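3-oxo-tetronate kinase (Salmonella typhimurium, PDB 3DQQ) probably catalyses the ATP-dependent phosphorylation of 3-oxo-tetronate, transferring phosphate to give 3-oxo-tetronate 4-phosphate. Local coordinates at residues Y154-M159 / C167-A172; V280-C285 / T316-A321; D11-T16 / L401-F406. One frame throughout, in Å; residues are numbered along the deposited sequence.

Contact 1: Y154-M159 / C167-A172; sequences YLPRLM and CGVIPA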
loop_
_atom_site.group_PDB
_atom_site.type_symbol
_atom_site.label_atom_id
_atom_site.label_comp_id
_atom_site.label_asym_id
_atom_site.label_seq_id
_atom_site.Cartn_x
_atom_site.Cartn_y
_atom_site.Cartn_z
ATOM N N TYR A 154 23.123 3.069 -16.466
ATOM C CA TYR A 154 24.534 3.408 -16.638
ATOM C C TYR A 154 24.926 4.624 -15.762
ATOM O O TYR A 154 24.508 5.765 -16.020
ATOM C CB TYR A 154 24.793 3.693 -18.090
ATOM C CG TYR A 154 26.269 3.782 -18.453
ATOM C CD1 TYR A 154 27.141 2.778 -18.125
ATOM C CD2 TYR A 154 26.786 4.883 -19.141
ATOM C CE1 TYR A 154 28.472 2.864 -18.454
ATOM C CE2 TYR A 154 28.146 4.972 -19.457
ATOM C CZ TYR A 154 28.972 3.961 -19.121
ATOM O OH TYR A 154 30.316 4.010 -19.448
ATOM N N LEU A 155 25.701 4.371 -14.709
ATOM C CA LEU A 155 25.871 5.344 -13.659
ATOM C C LEU A 155 26.502 6.630 -14.154
ATOM O O LEU A 155 26.038 7.722 -13.834
ATOM C CB LEU A 155 26.637 4.737 -12.495
ATOM C CG LEU A 155 25.795 3.817 -11.582
ATOM C CD1 LEU A 155 26.690 2.832 -10.783
ATOM C CD2 LEU A 155 24.896 4.634 -10.660
ATOM N N PRO A 156 27.505 6.529 -15.007
ATOM C CA PRO A 156 28.069 7.767 -15.541
ATOM C C PRO A 156 27.089 8.660 -16.301
ATOM O O PRO A 156 27.238 9.870 -16.259
ATOM C CB PRO A 156 29.168 7.269 -16.501
ATOM C CG PRO A 156 29.458 5.942 -16.110
ATOM C CD PRO A 156 28.178 5.360 -15.577
ATOM N N ARG A 157 26.131 8.070 -17.025
ATOM C CA ARG A 157 25.060 8.877 -17.633
ATOM C C ARG A 157 24.149 9.436 -16.587
ATOM O O ARG A 157 23.832 10.598 -16.654
ATOM C CB ARG A 157 24.208 8.107 -18.635
ATOM C CG ARG A 157 24.653 8.283 -20.065
ATOM C CD ARG A 157 23.528 7.956 -21.028
ATOM N NE ARG A 157 23.055 6.573 -20.849
ATOM C CZ ARG A 157 23.661 5.496 -21.355
ATOM N NH1 ARG A 157 24.745 5.605 -22.088
ATOM N NH2 ARG A 157 23.181 4.293 -21.114
ATOM N N LEU A 158 23.723 8.615 -15.632
ATOM C CA LEU A 158 22.862 9.081 -14.550
ATOM C C LEU A 158 23.522 10.228 -13.832
ATOM O O LEU A 158 22.830 11.193 -13.454
ATOM C CB LEU A 158 22.598 7.980 -13.526
ATOM C CG LEU A 158 21.662 6.869 -13.985
ATOM C CD1 LEU A 158 21.575 5.768 -12.954
ATOM C CD2 LEU A 158 20.309 7.429 -14.286
ATOM N N MET A 159 24.852 10.128 -13.641
ATOM C CA MET A 159 25.583 11.183 -12.932
ATOM C C MET A 159 25.765 12.439 -13.763
ATOM O O MET A 159 25.526 13.541 -13.286
ATOM C CB MET A 159 26.928 10.722 -12.398
ATOM C CG MET A 159 27.643 11.783 -11.554
ATOM S SD MET A 159 26.938 12.157 -9.911
ATOM C CE MET A 159 28.194 13.208 -9.168
ATOM N N CYS A 167 32.288 11.803 -16.111
ATOM C CA CYS A 167 32.344 10.681 -15.213
ATOM C C CYS A 167 32.925 9.423 -15.852
ATOM O O CYS A 167 32.476 9.025 -16.862
ATOM C CB CYS A 167 30.926 10.389 -14.795
ATOM S SG CYS A 167 30.836 9.106 -13.583
ATOM N N GLY A 168 33.902 8.794 -15.225
ATOM C CA GLY A 168 34.604 7.626 -15.761
ATOM C C GLY A 168 34.210 6.361 -15.055
ATOM O O GLY A 168 33.280 6.370 -14.309
ATOM N N VAL A 169 34.905 5.267 -15.319
ATOM C CA VAL A 169 34.611 3.950 -14.745
ATOM C C VAL A 169 35.907 3.217 -14.397
ATOM O O VAL A 169 36.841 3.302 -15.125
ATOM C CB VAL A 169 33.771 3.054 -15.697
ATOM C CG1 VAL A 169 33.513 1.694 -15.049
ATOM C CG2 VAL A 169 32.443 3.718 -16.043
ATOM N N ILE A 170 35.981 2.558 -13.242
ATOM C CA ILE A 170 37.044 1.602 -12.949
ATOM C C ILE A 170 36.373 0.239 -12.948
ATOM O O ILE A 170 35.611 -0.073 -12.074
ATOM C CB ILE A 170 37.714 1.839 -11.579
ATOM C CG1 ILE A 170 38.249 3.262 -11.476
ATOM C CG2 ILE A 170 38.853 0.843 -11.335
ATOM C CD1 ILE A 170 39.361 3.558 -12.361
ATOM N N PRO A 171 36.663 -0.587 -13.928
ATOM C CA PRO A 171 36.011 -1.906 -13.982
ATOM C C PRO A 171 36.544 -2.954 -13.003
ATOM O O PRO A 171 37.705 -2.920 -12.616
ATOM C CB PRO A 171 36.307 -2.370 -15.410
ATOM C CG PRO A 171 37.552 -1.675 -15.766
ATOM C CD PRO A 171 37.627 -0.390 -15.020
ATOM N N ALA A 172 35.690 -3.914 -12.672
ATOM C CA ALA A 172 36.033 -5.074 -11.823
ATOM C C ALA A 172 37.399 -5.658 -12.128
ATOM O O ALA A 172 38.228 -5.893 -11.242
ATOM C CB ALA A 172 34.996 -6.123 -11.985
#
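P156 and C167 form the centre of this helix-on-strand packing. The sulfur of C167 lies against the proline backbone and ring base, with SG 3.6 Å from P156 CA and 3.8 Å from P156 CB. The C167 thiol stands anti to its own backbone N (chi1 -176°), a rotation that carries SG to the first turn of the helix. Further along the strand, V169 meets the other end of the pyrrolidine ring: its CG2 is 3.7 Å from P156 CG, and the two side chains cross at about a right angle. The same methyl is 4.0 Å from Y154 OH, where the phenol reaches over from just before the helix. M159 adds a looser touch, its CB 4.4 Å from C167 SG.

The Y154 ring packs against neighbours in its own segment. P156 CD sits 3.6 Å above the centre of one face of Y154, while Y154 CD2 lies above a face of the R157 guanidinium. The D152 carboxylate accepts from Y154 N through OD1 and forms a salt bridge with R157 NE through OD2. Y154 takes the N-cap position, and its carbonyl receives the L158 N-H.

The contact is mainly apolar; the phenol oxygen and the backbone oxygens of C167 and G168 meet carbon. Helix 155-159 and strand 167-170 run nearly antiparallel, at 157°, with a closest approach of the segment axes of 8.0 Å. Within the sugar-binding N-terminal domain, strand 167-170 pairs in parallel with strand 196-199. V198 of that strand touches both L155 and C167, helix 96-106 packs on M159, and helix 179-191 covers I170.

Contact 2: V280-C285 / T316-A321; sequences VDVARC and TASTQA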
loop_
_atom_site.group_PDB
_atom_site.type_symbol
_atom_site.label_atom_id
_atom_site.label_comp_id
_atom_site.label_asym_id
_atom_site.label_seq_id
_atom_site.Cartn_x
_atom_site.Cartn_y
_atom_site.Cartn_z
ATOM N N VAL A 280 -4.301 0.033 19.779
ATOM C CA VAL A 280 -4.669 1.422 19.856
ATOM C C VAL A 280 -6.046 1.641 19.234
ATOM O O VAL A 280 -6.224 1.367 18.052
ATOM C CB VAL A 280 -3.662 2.278 19.084
ATOM C CG1 VAL A 280 -4.116 3.703 19.042
ATOM C CG2 VAL A 280 -2.289 2.159 19.680
ATOM N N ASP A 281 -7.005 2.149 20.021
ATOM C CA ASP A 281 -8.336 2.476 19.492
ATOM C C ASP A 281 -8.409 3.894 18.945
ATOM O O ASP A 281 -8.359 4.877 19.653
ATOM C CB ASP A 281 -9.431 2.258 20.524
ATOM C CG ASP A 281 -10.820 2.611 19.987
ATOM O OD1 ASP A 281 -11.157 2.298 18.825
ATOM O OD2 ASP A 281 -11.603 3.217 20.716
ATOM N N VAL A 282 -8.536 3.970 17.647
ATOM C CA VAL A 282 -8.675 5.217 16.951
ATOM C C VAL A 282 -9.830 6.077 17.467
ATOM O O VAL A 282 -9.696 7.288 17.501
ATOM C CB VAL A 282 -8.869 4.950 15.461
ATOM C CG1 VAL A 282 -8.996 6.267 14.705
ATOM C CG2 VAL A 282 -7.694 4.142 14.944
ATOM N N ALA A 283 -10.955 5.502 17.891
ATOM C CA ALA A 283 -12.023 6.364 18.437
ATOM C C ALA A 283 -11.598 7.058 19.726
ATOM O O ALA A 283 -12.304 7.899 20.233
ATOM C CB ALA A 283 -13.331 5.610 18.643
ATOM N N ARG A 284 -10.435 6.738 20.250
ATOM C CA ARG A 284 -9.961 7.453 21.433
ATOM C C ARG A 284 -8.776 8.362 21.154
ATOM O O ARG A 284 -8.140 8.846 22.081
ATOM C CB ARG A 284 -9.652 6.458 22.557
ATOM C CG ARG A 284 -10.909 5.849 23.164
ATOM C CD ARG A 284 -10.543 4.697 24.089
ATOM N NE ARG A 284 -11.629 4.299 24.978
ATOM C CZ ARG A 284 -12.720 3.664 24.559
ATOM N NH1 ARG A 284 -12.842 3.323 23.308
ATOM N NH2 ARG A 284 -13.680 3.327 25.388
ATOM N N CYS A 285 -8.505 8.610 19.874
ATOM C CA CYS A 285 -7.395 9.490 19.433
ATOM C C CYS A 285 -7.843 10.723 18.647
ATOM O O CYS A 285 -7.029 11.532 18.212
ATOM C CB CYS A 285 -6.455 8.700 18.540
ATOM S SG CYS A 285 -5.749 7.291 19.327
ATOM N N THR A 316 -1.374 -1.564 14.511
ATOM C CA THR A 316 -1.394 -2.209 13.209
ATOM C C THR A 316 -2.797 -2.771 12.841
ATOM O O THR A 316 -3.134 -2.870 11.662
ATOM C CB THR A 316 -0.162 -3.205 13.001
ATOM O OG1 THR A 316 -0.546 -4.529 13.335
ATOM C CG2 THR A 316 1.139 -2.766 13.794
ATOM N N ALA A 317 -3.636 -3.040 13.844
ATOM C CA ALA A 317 -5.084 -3.357 13.654
ATOM C C ALA A 317 -5.867 -2.188 13.078
ATOM O O ALA A 317 -6.718 -2.368 12.171
ATOM C CB ALA A 317 -5.729 -3.758 14.977
ATOM N N SER A 318 -5.606 -1.004 13.646
ATOM C CA SER A 318 -6.173 0.285 13.174
ATOM C C SER A 318 -5.714 0.635 11.728
ATOM O O SER A 318 -6.497 1.138 10.910
ATOM C CB SER A 318 -5.785 1.429 14.147
ATOM O OG SER A 318 -4.650 2.188 13.698
ATOM N N THR A 319 -4.427 0.375 11.454
ATOM C CA THR A 319 -3.810 0.386 10.109
ATOM C C THR A 319 -4.556 -0.468 9.048
ATOM O O THR A 319 -4.416 -0.245 7.841
ATOM C CB THR A 319 -2.324 -0.080 10.241
ATOM O OG1 THR A 319 -1.472 1.037 10.020
ATOM C CG2 THR A 319 -1.958 -1.252 9.283
ATOM N N GLN A 320 -5.349 -1.434 9.515
ATOM C CA GLN A 320 -6.100 -2.355 8.650
ATOM C C GLN A 320 -7.629 -2.050 8.553
ATOM O O GLN A 320 -8.406 -2.899 8.130
ATOM C CB GLN A 320 -5.828 -3.798 9.163
ATOM C CG GLN A 320 -4.399 -4.322 8.884
ATOM C CD GLN A 320 -4.242 -4.752 7.423
ATOM O OE1 GLN A 320 -4.017 -3.930 6.524
ATOM N NE2 GLN A 320 -4.403 -6.040 7.179
ATOM N N ALA A 321 -8.059 -0.844 8.933
ATOM C CA ALA A 321 -9.497 -0.541 9.070
ATOM C C ALA A 321 -10.183 -0.162 7.731
ATOM O O ALA A 321 -11.290 -0.656 7.468
ATOM C CB ALA A 321 -9.730 0.528 10.132
#
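V280 and V282 meet S318 where two loops pack together, each leaving the C-terminal end of one of two adjacent parallel strands, 277-279 and 312-314, in the nucleotide-binding C-terminal domain. V280 makes the first touch through its backbone, with V280 O 3.9 Å from S318 CB. It still follows the strand pairing, through a backbone hydrogen bond to S314, and its side chain turns onto L341 of helix 336-351. That side chain lies about 9 Å from the side chain of T364, a probable ATP-binding residue.

D281 points away from the other loop and serves its own turn instead. Its OD2 pairs with R284 NH1 in a salt bridge of 2.9 Å, met on the anti side of OD2 and tilted from the carboxylate plane, but in the guanidinium plane of R284. Its OD1 receives a weak bond from A283 N. H135 of the second subunit packs on D281 and A283.

V282 opens the short 3-10 segment and carries the side-chain contact. CG1 stands anti to the backbone N (chi1 -179°), which leaves CG2, beside that N, to face S318. The turn is closed behind it by R284 N to D281 O and by C285 N to V282 O.

The meeting point itself is methyl against methylene: V282 CG2 is 3.4 Å from S318 CB, while S318 OG is hydrogen-bonded to A315 O.

Contact 3: D11-T16 / L401-F406; sequences DFTGAT and LKSGNF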
loop_
_atom_site.group_PDB
_atom_site.type_symbol
_atom_site.label_atom_id
_atom_site.label_comp_id
_atom_site.label_asym_id
_atom_site.label_seq_id
_atom_site.Cartn_x
_atom_site.Cartn_y
_atom_site.Cartn_z
ATOM N N ASP A 11 19.409 10.466 4.102
ATOM C CA ASP A 11 18.178 9.986 4.718
ATOM C C ASP A 11 18.463 9.290 6.028
ATOM O O ASP A 11 19.616 9.063 6.390
ATOM C CB ASP A 11 17.395 9.075 3.770
ATOM C CG ASP A 11 17.737 7.545 3.911
ATOM O OD1 ASP A 11 18.736 7.171 4.588
ATOM O OD2 ASP A 11 17.004 6.676 3.310
ATOM N N PHE A 12 17.421 8.889 6.718
ATOM C CA PHE A 12 17.555 8.379 8.056
ATOM C C PHE A 12 17.849 6.883 8.063
ATOM O O PHE A 12 18.751 6.457 8.712
ATOM C CB PHE A 12 16.290 8.682 8.847
ATOM C CG PHE A 12 16.354 8.237 10.258
ATOM C CD1 PHE A 12 16.779 9.113 11.251
ATOM C CD2 PHE A 12 16.018 6.936 10.598
ATOM C CE1 PHE A 12 16.870 8.698 12.555
ATOM C CE2 PHE A 12 16.094 6.499 11.903
ATOM C CZ PHE A 12 16.533 7.374 12.888
ATOM N N THR A 13 17.072 6.078 7.388
ATOM C CA THR A 13 17.345 4.653 7.356
ATOM C C THR A 13 18.737 4.287 6.818
ATOM O O THR A 13 19.393 3.413 7.349
ATOM C CB THR A 13 16.261 3.995 6.514
ATOM O OG1 THR A 13 15.081 4.015 7.304
ATOM C CG2 THR A 13 16.590 2.527 6.081
ATOM N N GLY A 14 19.173 4.954 5.762
ATOM C CA GLY A 14 20.504 4.786 5.269
ATOM C C GLY A 14 21.581 5.363 6.158
ATOM O O GLY A 14 22.682 4.844 6.152
ATOM N N ALA A 15 21.316 6.455 6.883
ATOM C CA ALA A 15 22.289 6.927 7.857
ATOM C C ALA A 15 22.530 5.796 8.806
ATOM O O ALA A 15 23.663 5.444 9.056
ATOM C CB ALA A 15 21.798 8.131 8.625
ATOM N N THR A 16 21.472 5.182 9.326
ATOM C CA THR A 16 21.728 4.175 10.323
ATOM C C THR A 16 22.273 2.864 9.720
ATOM O O THR A 16 23.023 2.167 10.373
ATOM C CB THR A 16 20.595 3.988 11.429
ATOM O OG1 THR A 16 20.141 2.643 11.435
ATOM C CG2 THR A 16 19.474 4.962 11.341
ATOM N N LEU A 401 14.964 0.952 16.359
ATOM C CA LEU A 401 14.028 1.536 15.411
ATOM C C LEU A 401 14.008 0.769 14.108
ATOM O O LEU A 401 14.970 0.725 13.414
ATOM C CB LEU A 401 14.387 2.992 15.121
ATOM C CG LEU A 401 14.698 3.835 16.360
ATOM C CD1 LEU A 401 15.032 5.242 15.930
ATOM C CD2 LEU A 401 13.565 3.822 17.362
ATOM N N LYS A 402 12.854 0.237 13.765
ATOM C CA LYS A 402 12.652 -0.658 12.665
ATOM C C LYS A 402 11.699 0.003 11.685
ATOM O O LYS A 402 10.635 0.525 12.041
ATOM C CB LYS A 402 12.024 -1.919 13.247
ATOM C CG LYS A 402 11.724 -3.065 12.319
ATOM C CD LYS A 402 10.388 -2.902 11.630
ATOM C CE LYS A 402 9.631 -4.188 11.624
ATOM N NZ LYS A 402 8.654 -4.206 10.514
ATOM N N SER A 403 12.081 -0.049 10.431
ATOM C CA SER A 403 11.288 0.489 9.317
ATOM C C SER A 403 10.494 -0.620 8.537
ATOM O O SER A 403 11.059 -1.688 8.204
ATOM C CB SER A 403 12.271 1.186 8.342
ATOM O OG SER A 403 11.738 2.402 7.878
ATOM N N GLY A 404 9.209 -0.361 8.251
ATOM C CA GLY A 404 8.443 -1.119 7.239
ATOM C C GLY A 404 8.624 -2.631 7.243
ATOM O O GLY A 404 8.078 -3.290 8.109
ATOM N N ASN A 405 9.400 -3.168 6.287
ATOM C CA ASN A 405 9.610 -4.633 6.121
ATOM C C ASN A 405 10.999 -5.192 6.503
ATOM O O ASN A 405 11.294 -6.358 6.203
ATOM C CB ASN A 405 9.233 -5.106 4.695
ATOM C CG ASN A 405 7.679 -5.067 4.413
ATOM O OD1 ASN A 405 6.839 -5.664 5.136
ATOM N ND2 ASN A 405 7.319 -4.385 3.320
ATOM N N PHE A 406 11.816 -4.409 7.201
ATOM C CA PHE A 406 12.989 -4.960 7.901
ATOM C C PHE A 406 12.628 -5.904 9.053
ATOM O O PHE A 406 11.623 -5.753 9.729
ATOM C CB PHE A 406 13.858 -3.866 8.524
ATOM C CG PHE A 406 14.523 -2.989 7.534
ATOM C CD1 PHE A 406 15.838 -3.199 7.196
ATOM C CD2 PHE A 406 13.821 -1.936 6.918
ATOM C CE1 PHE A 406 16.470 -2.385 6.272
ATOM C CE2 PHE A 406 14.440 -1.120 5.967
ATOM C CZ PHE A 406 15.777 -1.342 5.658
#
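F12 and T13, in the first turn of helix 12-24, face L401, S403 and F406 across the junction between the sugar-binding and nucleotide-binding domains. The contact buries 148 Å² in total.

Apolar contacts lie at two points. F12 holds its ring anti to the backbone N (chi1 -178°), extending CZ to within 4.0 Å of L401 CD1. That methyl lies near the plane of the ring, at its edge, and the two side chains cross at about a right angle. T13 CG2 and F406 CZ are likewise 4.0 Å apart, with the side chains coming from opposite directions and the methyl oblique to the phenyl ring.

Polar atoms face each other between these points: T13 OG1 and S403 OG stand 3.8 Å apart, too far for a hydrogen bond.

Hydrogen bonds instead shape each side separately. D11 is the N-cap of helix 12-24, and its OD1 accepts from G14 N. On the other segment, a type II' beta turn runs from S403 to F406, closed by F406 N to S403 O at 3.0 Å. G404 takes the positive phi of 43° suited to the second position of this turn. K402 NZ reaches G404 O at 2.6 Å, approaching from above the carbonyl plane, and S261 OG bonds the same oxygen. N405 ND2 is hydrogen-bonded to Y329 O of the second subunit. By similarity G404 belongs to the ATP site, with S403 beside G362 of the same site, so the turn probably borders bound nucleotide.

F12 also touches strands 29-33 and 46-50. K402 pairs through its backbone with V359 and G361, while L401 rests on helix 362-371 and F406 on V387 of strand 387-392.

Contact 1 is mostly buried, contact 2 partly so, and contact 3 lies near the centre of the chain but at the surface between domains. Contacts 1 and 2 each stay within one domain, on opposite sides of the chain's centre, 48 Å apart between centres. Contact 3 joins the two domains, and contacts 1 and 2 both fall inside the loop it closes. Contact 1 holds helix 155-160 on strand 167-170 by mainly apolar packing, contact 2 brings together two loops after adjacent strands in a small touch, and contact 3 sets helix 12-24 against the end of strand 398-402, with apolar patches around two facing hydroxyls; no helix or strand is shared. Contacts 2 and 3 both touch the second subunit, whereas contact 1 does not.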